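Local coordinates for caspase recruitment domain-containing protein 19 (Homo sapiens, PDB 4FH0) that plays a role in inhibiting BCL10-induced activation of NF-kappa-B and associates with BCL10 by CARD-CARD interaction, at residues 8-13 against 80-85; 21-26 against 90-95; 31-36 against 42-47. The protein carries 2 engineered substitutions. All coordinates share one frame; numbering follows the deposited sequence.

In the fold
The three contacts lie in one six-helix CARD bundle and adjoin one another. Contact 1, nearest the centre of the chain, pairs helix 7-18 with helix 75-88; its apolar part is core, while a stacked arginine leads outward to a sulfate. Contact 2 is only partly buried and sets helix 90-95 beside the 21-26 loop, with leucines inside and a sulfate-bound arginine pair outside. Contact 3, also buried, is local in sequence: helix 26-37 meets the turn behind it through backbone hydrogen bonds and aliphatic packing. Helix 75-88 of contact 1 packs on both others: Leu85 on Leu24, Glu80 and Ala84 on Leu36, Ile43 and Gln35. Contacts 1 and 2 also share one sulfate.

Contact 1: residues 8-13 against 80-85; sequences CDRLVQ and EFYRAL. With SO4 (sulfate ion), chain C.
Arg10 and Tyr82 stack where helix 7-18 crosses helix 75-88 in the six-helix bundle of the CARD, a domain of the death-fold superfamily. The segment axes pass 11.0 Å apart at 58°, and large side chains bridge this separation.

The stack is a cation-pi contact. Arg10 CZ lies over one face of the Tyr82 ring, 4.5 Å from its centroid and displaced toward the CE2 rim, with the two planes 27° apart. A bend at chi3 (62°) folds the guanidinium over the ring.

Polar bonds hold that guanidinium from several directions. Arg10 NH1 donates to both O1 and O2 of a sulfate, at 3.1 Å each, and NH2 also gives a hydrogen to O1; the anion meets the edge of the group, leaving the face for Tyr82. Ser98 OG pairs with NE, while Tyr7, His93 and Arg99 complete the anion site. The sulfate, probably from the crystallisation liquor, would help to balance this cluster of positive charge.

Apolar contacts lie on the inner side. The CD1 branch of Leu11 reaches Phe81 CE2 at 3.7 Å and Tyr82 CE1 at 4.0 Å, approaching both rings obliquely. Leu70 and the engineered Met67 of helix 59-73 pack on Leu11 and Phe81. The redox-active disulfide of Cys8 with Cys78 can join the same two helices.

Tyr82 OH is hydrogen-bonded to Asp14 OD2 and lies 3.1 Å from Leu11 N, at an angle too poor for a hydrogen bond.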
# COMPACT_ATOMS: atom_id res chain seq x y z
N CYS A 8 10.84 5.33 -1.58
CA CYS A 8 10.71 4.57 -2.84
C CYS A 8 11.60 3.35 -2.80
O CYS A 8 11.21 2.25 -3.17
CB CYS A 8 11.10 5.41 -4.05
SG CYS A 8 9.98 6.75 -4.47
N ASP A 9 12.84 3.55 -2.39
CA ASP A 9 13.76 2.40 -2.28
C ASP A 9 13.25 1.39 -1.26
O ASP A 9 13.31 0.18 -1.49
CB ASP A 9 15.18 2.81 -1.85
CG ASP A 9 15.86 3.71 -2.82
OD1 ASP A 9 15.78 3.46 -4.04
OD2 ASP A 9 16.50 4.67 -2.32
N ARG A 10 12.73 1.87 -0.14
CA ARG A 10 12.20 0.97 0.87
C ARG A 10 11.05 0.16 0.29
O ARG A 10 10.97 -1.06 0.48
CB ARG A 10 11.73 1.75 2.10
CG ARG A 10 12.88 2.34 2.89
CD ARG A 10 12.40 3.01 4.18
NE ARG A 10 11.77 2.04 5.05
CZ ARG A 10 10.94 2.33 6.05
NH1 ARG A 10 10.63 3.58 6.34
NH2 ARG A 10 10.42 1.34 6.74
N LEU A 11 10.15 0.82 -0.43
CA LEU A 11 8.98 0.12 -0.96
C LEU A 11 9.39 -0.95 -1.96
O LEU A 11 8.83 -2.05 -1.96
CB LEU A 11 7.97 1.09 -1.57
CG LEU A 11 6.59 0.47 -1.79
CD1 LEU A 11 5.99 -0.06 -0.48
CD2 LEU A 11 5.66 1.45 -2.45
N VAL A 12 10.35 -0.63 -2.82
CA VAL A 12 10.86 -1.63 -3.75
C VAL A 12 11.40 -2.81 -2.98
O VAL A 12 11.10 -3.96 -3.31
CB VAL A 12 11.94 -1.02 -4.67
CG1 VAL A 12 12.76 -2.13 -5.37
CG2 VAL A 12 11.30 -0.09 -5.68
N GLN A 13 12.19 -2.54 -1.95
CA GLN A 13 12.76 -3.61 -1.14
C GLN A 13 11.68 -4.47 -0.49
O GLN A 13 11.77 -5.69 -0.51
CB GLN A 13 13.69 -3.07 -0.05
CG GLN A 13 14.35 -4.17 0.76
CD GLN A 13 15.23 -3.67 1.90
OE1 GLN A 13 15.48 -2.47 2.04
NE2 GLN A 13 15.67 -4.59 2.76
N GLU A 80 3.51 8.18 2.35
CA GLU A 80 2.15 8.09 2.84
C GLU A 80 1.71 6.64 2.96
O GLU A 80 0.98 6.30 3.88
CB GLU A 80 1.20 8.89 1.94
CG GLU A 80 1.48 10.38 1.95
CD GLU A 80 1.28 11.03 3.32
OE1 GLU A 80 0.47 10.53 4.13
OE2 GLU A 80 1.93 12.05 3.58
N PHE A 81 2.13 5.79 2.03
CA PHE A 81 1.81 4.38 2.15
C PHE A 81 2.35 3.81 3.45
O PHE A 81 1.65 3.08 4.15
CB PHE A 81 2.34 3.58 0.96
CG PHE A 81 2.18 2.12 1.15
CD1 PHE A 81 0.95 1.50 0.95
CD2 PHE A 81 3.25 1.34 1.55
CE1 PHE A 81 0.81 0.13 1.15
CE2 PHE A 81 3.09 -0.00 1.79
CZ PHE A 81 1.88 -0.62 1.58
N TYR A 82 3.61 4.11 3.80
CA TYR A 82 4.17 3.58 5.03
C TYR A 82 3.41 4.07 6.25
O TYR A 82 3.23 3.33 7.21
CB TYR A 82 5.66 3.88 5.16
CG TYR A 82 6.48 2.87 4.37
CD1 TYR A 82 6.88 3.12 3.07
CD2 TYR A 82 6.82 1.65 4.92
CE1 TYR A 82 7.60 2.19 2.36
CE2 TYR A 82 7.56 0.72 4.21
CZ TYR A 82 7.94 0.98 2.93
OH TYR A 82 8.65 0.04 2.20
N ARG A 83 2.96 5.32 6.23
CA ARG A 83 2.16 5.80 7.34
C ARG A 83 0.84 5.04 7.41
O ARG A 83 0.41 4.63 8.49
CB ARG A 83 1.91 7.30 7.24
CG ARG A 83 0.95 7.76 8.35
CD ARG A 83 1.03 9.25 8.58
NE ARG A 83 -0.08 9.77 9.39
CZ ARG A 83 -1.24 10.18 8.88
NH1 ARG A 83 -1.44 10.12 7.56
NH2 ARG A 83 -2.19 10.66 9.66
N ALA A 84 0.20 4.81 6.27
CA ALA A 84 -1.06 4.07 6.25
C ALA A 84 -0.88 2.64 6.74
O ALA A 84 -1.75 2.07 7.42
CB ALA A 84 -1.65 4.09 4.83
N LEU A 85 0.24 2.04 6.37
CA LEU A 85 0.57 0.69 6.82
C LEU A 85 0.77 0.65 8.33
O LEU A 85 0.33 -0.28 9.01
CB LEU A 85 1.82 0.19 6.10
CG LEU A 85 2.17 -1.28 6.25
CD1 LEU A 85 1.22 -2.16 5.46
CD2 LEU A 85 3.62 -1.51 5.82
S SO4 C . 7.88 4.23 8.74
O1 SO4 C . 8.11 2.93 8.09
O2 SO4 C . 8.80 5.21 8.17
O3 SO4 C . 6.50 4.65 8.59
O4 SO4 C . 8.16 4.10 10.18

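Contact 2: residues 21-26 against 90-95; sequences HGRLSE and QPLHSR. With SO4 (sulfate ion), chain D; SO4 (sulfate ion), chain C.
A bend at chi2 (-105°) in Arg23 and another at chi3 (70°) in Arg95 bring the two guanidinium groups to a shared sulfate. Each arginine grips the anion with two nitrogens. Arg23 NE donates to O2 at 2.9 Å, and its NH2 reaches O1. From helix 90-95, Arg95 NH1 meets the same O2 at 3.1 Å, while NH2 bonds to O1 in a nearly straight line (171°). Both groups thus present their edges to the sulfate, and O1 and O2 each accept from both arginines. Arg23 NE and Arg95 NH1, the two donors to O2, lie 4.2 Å apart. The sulfate is probably from the crystallisation liquor. The remaining nitrogen of Arg23, NH1, is held by the backbone oxygen of the engineered Met17.

Beneath these charged groups, the connection between helices 7-18 and 26-37 lies against the last helix of the CARD bundle, with Leu92 as the inward-facing residue. Its CD2 methyl meets Leu24 CG at 3.6 Å and packs equally close, 3.6 Å, to the carbonyl oxygen Arg23 O. The other methyl, CD1, comes against the aliphatic part of Arg23, 3.9 Å from CD. The two leucine side chains cross at about a right angle, and Leu24 continues inward onto Leu63 and Leu85.

Just beyond Leu24 the loop turns into helix 26-37, for which Ser25 is the N-cap. On a different side of helix 90-95, His93 NE2 gives its hydrogen to O3 of a second sulfate at 3.0 Å, with the anion at the edge of the imidazole ring.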
# COMPACT_ATOMS: atom_id res chain seq x y z
N HIS A 21 1.28 -13.94 0.12
CA HIS A 21 -0.03 -14.34 0.60
C HIS A 21 -0.06 -14.42 2.10
O HIS A 21 0.85 -14.97 2.71
CB HIS A 21 -0.43 -15.69 0.03
CG HIS A 21 -0.64 -15.68 -1.44
ND1 HIS A 21 0.28 -16.20 -2.32
CD2 HIS A 21 -1.65 -15.18 -2.19
CE1 HIS A 21 -0.17 -16.05 -3.55
NE2 HIS A 21 -1.34 -15.44 -3.50
N GLY A 22 -1.12 -13.87 2.69
CA GLY A 22 -1.31 -13.87 4.13
C GLY A 22 -0.77 -12.64 4.84
O GLY A 22 -1.10 -12.38 5.99
N ARG A 23 0.04 -11.84 4.18
CA ARG A 23 0.65 -10.72 4.89
C ARG A 23 -0.33 -9.59 5.17
O ARG A 23 -0.34 -9.04 6.27
CB ARG A 23 1.89 -10.28 4.13
CG ARG A 23 3.00 -11.42 4.18
CD ARG A 23 4.01 -11.00 5.10
NE ARG A 23 4.97 -12.04 5.46
CZ ARG A 23 5.89 -12.57 4.67
NH1 ARG A 23 5.97 -12.27 3.37
NH2 ARG A 23 6.74 -13.43 5.19
N LEU A 24 -1.16 -9.26 4.18
CA LEU A 24 -2.19 -8.26 4.34
C LEU A 24 -3.53 -8.89 4.02
O LEU A 24 -3.68 -9.63 3.04
CB LEU A 24 -1.94 -7.07 3.42
CG LEU A 24 -0.83 -6.13 3.87
CD1 LEU A 24 -0.43 -5.21 2.74
CD2 LEU A 24 -1.29 -5.33 5.08
N SER A 25 -4.52 -8.60 4.85
CA SER A 25 -5.88 -9.04 4.60
C SER A 25 -6.64 -8.03 3.76
O SER A 25 -6.24 -6.87 3.66
CB SER A 25 -6.63 -9.23 5.90
OG SER A 25 -6.86 -7.98 6.50
N GLU A 26 -7.78 -8.46 3.23
CA GLU A 26 -8.62 -7.55 2.47
C GLU A 26 -9.02 -6.35 3.33
O GLU A 26 -8.99 -5.22 2.85
CB GLU A 26 -9.86 -8.28 1.96
CG GLU A 26 -10.78 -7.41 1.12
CD GLU A 26 -10.22 -7.14 -0.26
OE1 GLU A 26 -9.81 -8.10 -0.92
OE2 GLU A 26 -10.17 -5.96 -0.68
N GLN A 90 -0.05 -2.51 11.77
CA GLN A 90 1.16 -2.26 12.54
C GLN A 90 2.10 -3.45 12.70
O GLN A 90 3.30 -3.29 12.57
CB GLN A 90 0.81 -1.62 13.89
CG GLN A 90 2.03 -1.04 14.58
CD GLN A 90 2.79 -2.04 15.42
OE1 GLN A 90 2.21 -2.98 15.97
NE2 GLN A 90 4.10 -1.86 15.49
N PRO A 91 1.56 -4.65 12.98
CA PRO A 91 2.48 -5.78 13.12
C PRO A 91 3.32 -6.01 11.86
O PRO A 91 4.53 -6.22 11.93
CB PRO A 91 1.53 -6.94 13.38
CG PRO A 91 0.39 -6.30 14.08
CD PRO A 91 0.19 -5.00 13.39
N LEU A 92 2.69 -5.94 10.71
CA LEU A 92 3.43 -6.11 9.46
C LEU A 92 4.43 -4.97 9.25
O LEU A 92 5.59 -5.19 8.89
CB LEU A 92 2.47 -6.25 8.27
CG LEU A 92 3.19 -6.38 6.93
CD1 LEU A 92 4.11 -7.58 6.89
CD2 LEU A 92 2.13 -6.47 5.83
N HIS A 93 3.97 -3.75 9.50
CA HIS A 93 4.80 -2.56 9.38
C HIS A 93 6.08 -2.71 10.17
O HIS A 93 7.16 -2.41 9.68
CB HIS A 93 4.00 -1.35 9.85
CG HIS A 93 4.74 -0.06 9.77
ND1 HIS A 93 5.55 0.41 10.79
CD2 HIS A 93 4.76 0.90 8.81
CE1 HIS A 93 6.05 1.58 10.45
NE2 HIS A 93 5.57 1.91 9.26
N SER A 94 5.97 -3.23 11.39
CA SER A 94 7.13 -3.36 12.25
C SER A 94 8.11 -4.45 11.76
O SER A 94 9.29 -4.39 12.07
CB SER A 94 6.69 -3.64 13.69
OG SER A 94 6.10 -4.91 13.83
N ARG A 95 7.64 -5.40 10.98
CA ARG A 95 8.45 -6.54 10.56
C ARG A 95 9.12 -6.36 9.20
O ARG A 95 9.89 -7.20 8.77
CB ARG A 95 7.58 -7.80 10.49
CG ARG A 95 7.05 -8.31 11.82
CD ARG A 95 6.03 -9.41 11.58
NE ARG A 95 6.66 -10.62 11.06
CZ ARG A 95 6.13 -11.42 10.14
NH1 ARG A 95 4.95 -11.14 9.59
NH2 ARG A 95 6.80 -12.49 9.74
S SO4 D . 4.35 -14.62 8.06
O1 SO4 D . 5.78 -14.53 7.80
O2 SO4 D . 3.69 -13.33 7.72
O3 SO4 D . 3.79 -15.61 7.13
O4 SO4 D . 4.06 -15.01 9.43
S SO4 C . 7.88 4.23 8.74
O1 SO4 C . 8.11 2.93 8.09
O2 SO4 C . 8.80 5.21 8.17
O3 SO4 C . 6.50 4.65 8.59
O4 SO4 C . 8.16 4.10 10.18

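Contact 3: residues 31-36 against 42-47; sequences RIILQL and QILTNK
The carbonyl oxygen of Leu36 accepts two backbone hydrogen bonds from the turn that follows its helix. Ile43 N lies 2.8 Å from Leu36 O and approaches almost in line with the C=O bond, although its N-H is aimed less well (133° at the hydrogen). Leu44 N, at 2.9 Å from the same oxygen, points its N-H more directly (160°) but stands above the carbonyl plane. Consecutive amides thus converge on one acceptor near the end of helix 26-37.

Asn37 extends this polar network: its ND2 serves Leu44 O and Asn46 OD1, and its backbone O accepts from Gln42 NE2. Thr45, next along the turn, is the N-cap of helix 46-52. Its hydroxyl caps a backbone N inside that helix, while Glu48 OE1 returns to Thr45 N, completing a capping box.

Around these bonds the aliphatic groups close in. Leu36 is the central residue, and its two branches diverge toward different partners. CD2 packs on Ile43 CG1 at 4.0 Å, whereas CB and CD1 face the side chain of Leu44; the CB to Leu44 CD1 distance is 4.0 Å. Leu44 CG is anti to the carbonyl carbon (chi1 -60°), and the extended chi2 then sets CD1 beside Leu36 CB. It also approaches Ile33 CG2, though Ile33 is modelled in two conformers and this detail is less certain. Farther in, Ile43 meets Leu70, and Leu44 packs on His69 and Phe52.

Leu36 O pairs both amides where the chain turns from helix 26-37 toward helix 46-52 of the CARD bundle, so Ile43 and Leu44 can be buried beside a packed aliphatic cluster without leaving these two N-H groups unpaired.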
# COMPACT_ATOMS: atom_id res chain seq x y z
N ARG A 31 -8.64 -0.53 4.26
CA ARG A 31 -8.44 0.63 5.12
C ARG A 31 -7.24 1.46 4.69
O ARG A 31 -7.27 2.68 4.81
CB ARG A 31 -8.28 0.20 6.56
CG ARG A 31 -9.57 -0.36 7.11
CD ARG A 31 -9.37 -0.93 8.46
NE ARG A 31 -10.64 -1.35 9.03
CZ ARG A 31 -10.77 -2.26 9.99
NH1 ARG A 31 -9.71 -2.89 10.50
NH2 ARG A 31 -11.97 -2.55 10.44
N ILE A 32 -6.18 0.81 4.20
CA ILE A 32 -5.03 1.51 3.68
C ILE A 32 -5.45 2.35 2.47
O ILE A 32 -5.04 3.51 2.34
CB ILE A 32 -3.93 0.51 3.32
CG1 ILE A 32 -3.33 -0.07 4.61
CG2 ILE A 32 -2.85 1.16 2.49
CD1 ILE A 32 -2.44 -1.30 4.42
N ILE A 33 -6.24 1.78 1.58
CA ILE A 33 -6.70 2.49 0.41
C ILE A 33 -7.51 3.72 0.83
O ILE A 33 -7.34 4.82 0.28
CB ILE A 33 -7.51 1.58 -0.49
CG1 ILE A 33 -6.55 0.65 -1.23
CG2 ILE A 33 -8.35 2.37 -1.50
CD1 ILE A 33 -7.23 -0.55 -1.79
N LEU A 34 -8.37 3.55 1.82
CA LEU A 34 -9.15 4.68 2.31
C LEU A 34 -8.27 5.78 2.89
O LEU A 34 -8.48 6.96 2.64
CB LEU A 34 -10.19 4.23 3.30
CG LEU A 34 -11.31 3.50 2.57
CD1 LEU A 34 -12.30 3.00 3.58
CD2 LEU A 34 -11.99 4.40 1.56
N GLN A 35 -7.25 5.38 3.63
CA GLN A 35 -6.29 6.32 4.18
C GLN A 35 -5.61 7.13 3.08
O GLN A 35 -5.36 8.32 3.24
CB GLN A 35 -5.24 5.56 4.98
CG GLN A 35 -4.42 6.42 5.86
CD GLN A 35 -5.29 7.02 6.94
OE1 GLN A 35 -6.14 6.35 7.53
NE2 GLN A 35 -5.10 8.28 7.18
N LEU A 36 -5.32 6.48 1.96
CA LEU A 36 -4.65 7.12 0.85
C LEU A 36 -5.62 7.92 -0.05
O LEU A 36 -5.17 8.64 -0.94
CB LEU A 36 -3.95 6.08 0.00
CG LEU A 36 -2.83 5.32 0.68
CD1 LEU A 36 -2.34 4.17 -0.21
CD2 LEU A 36 -1.69 6.28 1.05
N GLN A 42 -3.96 13.57 -1.11
CA GLN A 42 -4.72 12.48 -1.69
C GLN A 42 -3.84 11.72 -2.67
O GLN A 42 -3.45 12.23 -3.72
CB GLN A 42 -5.95 13.02 -2.41
CG GLN A 42 -6.80 11.92 -3.00
CD GLN A 42 -8.07 12.45 -3.64
OE1 GLN A 42 -8.03 13.34 -4.50
NE2 GLN A 42 -9.20 11.91 -3.23
N ILE A 43 -3.49 10.50 -2.29
CA ILE A 43 -2.61 9.68 -3.10
C ILE A 43 -3.39 8.91 -4.16
O ILE A 43 -2.90 8.71 -5.28
CB ILE A 43 -1.85 8.72 -2.19
CG1 ILE A 43 -1.05 9.53 -1.14
CG2 ILE A 43 -0.96 7.79 -2.98
CD1 ILE A 43 -0.21 10.63 -1.71
N LEU A 44 -4.61 8.50 -3.82
CA LEU A 44 -5.48 7.76 -4.73
C LEU A 44 -6.78 8.49 -4.96
O LEU A 44 -7.47 8.88 -4.01
CB LEU A 44 -5.79 6.38 -4.16
CG LEU A 44 -4.62 5.44 -3.91
CD1 LEU A 44 -5.13 4.14 -3.27
CD2 LEU A 44 -3.85 5.15 -5.19
N THR A 45 -7.13 8.68 -6.23
CA THR A 45 -8.41 9.25 -6.57
C THR A 45 -9.53 8.28 -6.21
O THR A 45 -9.27 7.11 -5.93
CB THR A 45 -8.50 9.52 -8.07
OG1 THR A 45 -8.46 8.28 -8.77
CG2 THR A 45 -7.37 10.42 -8.53
N ASN A 46 -10.78 8.73 -6.23
CA ASN A 46 -11.89 7.84 -5.97
C ASN A 46 -11.92 6.67 -6.96
O ASN A 46 -12.15 5.54 -6.56
CB ASN A 46 -13.22 8.59 -6.04
CG ASN A 46 -13.45 9.47 -4.83
OD1 ASN A 46 -12.59 9.62 -3.96
ND2 ASN A 46 -14.62 10.07 -4.78
N LYS A 47 -11.68 6.94 -8.24
CA LYS A 47 -11.69 5.85 -9.21
C LYS A 47 -10.56 4.85 -8.96
O LYS A 47 -10.75 3.64 -9.06
CB LYS A 47 -11.66 6.37 -10.65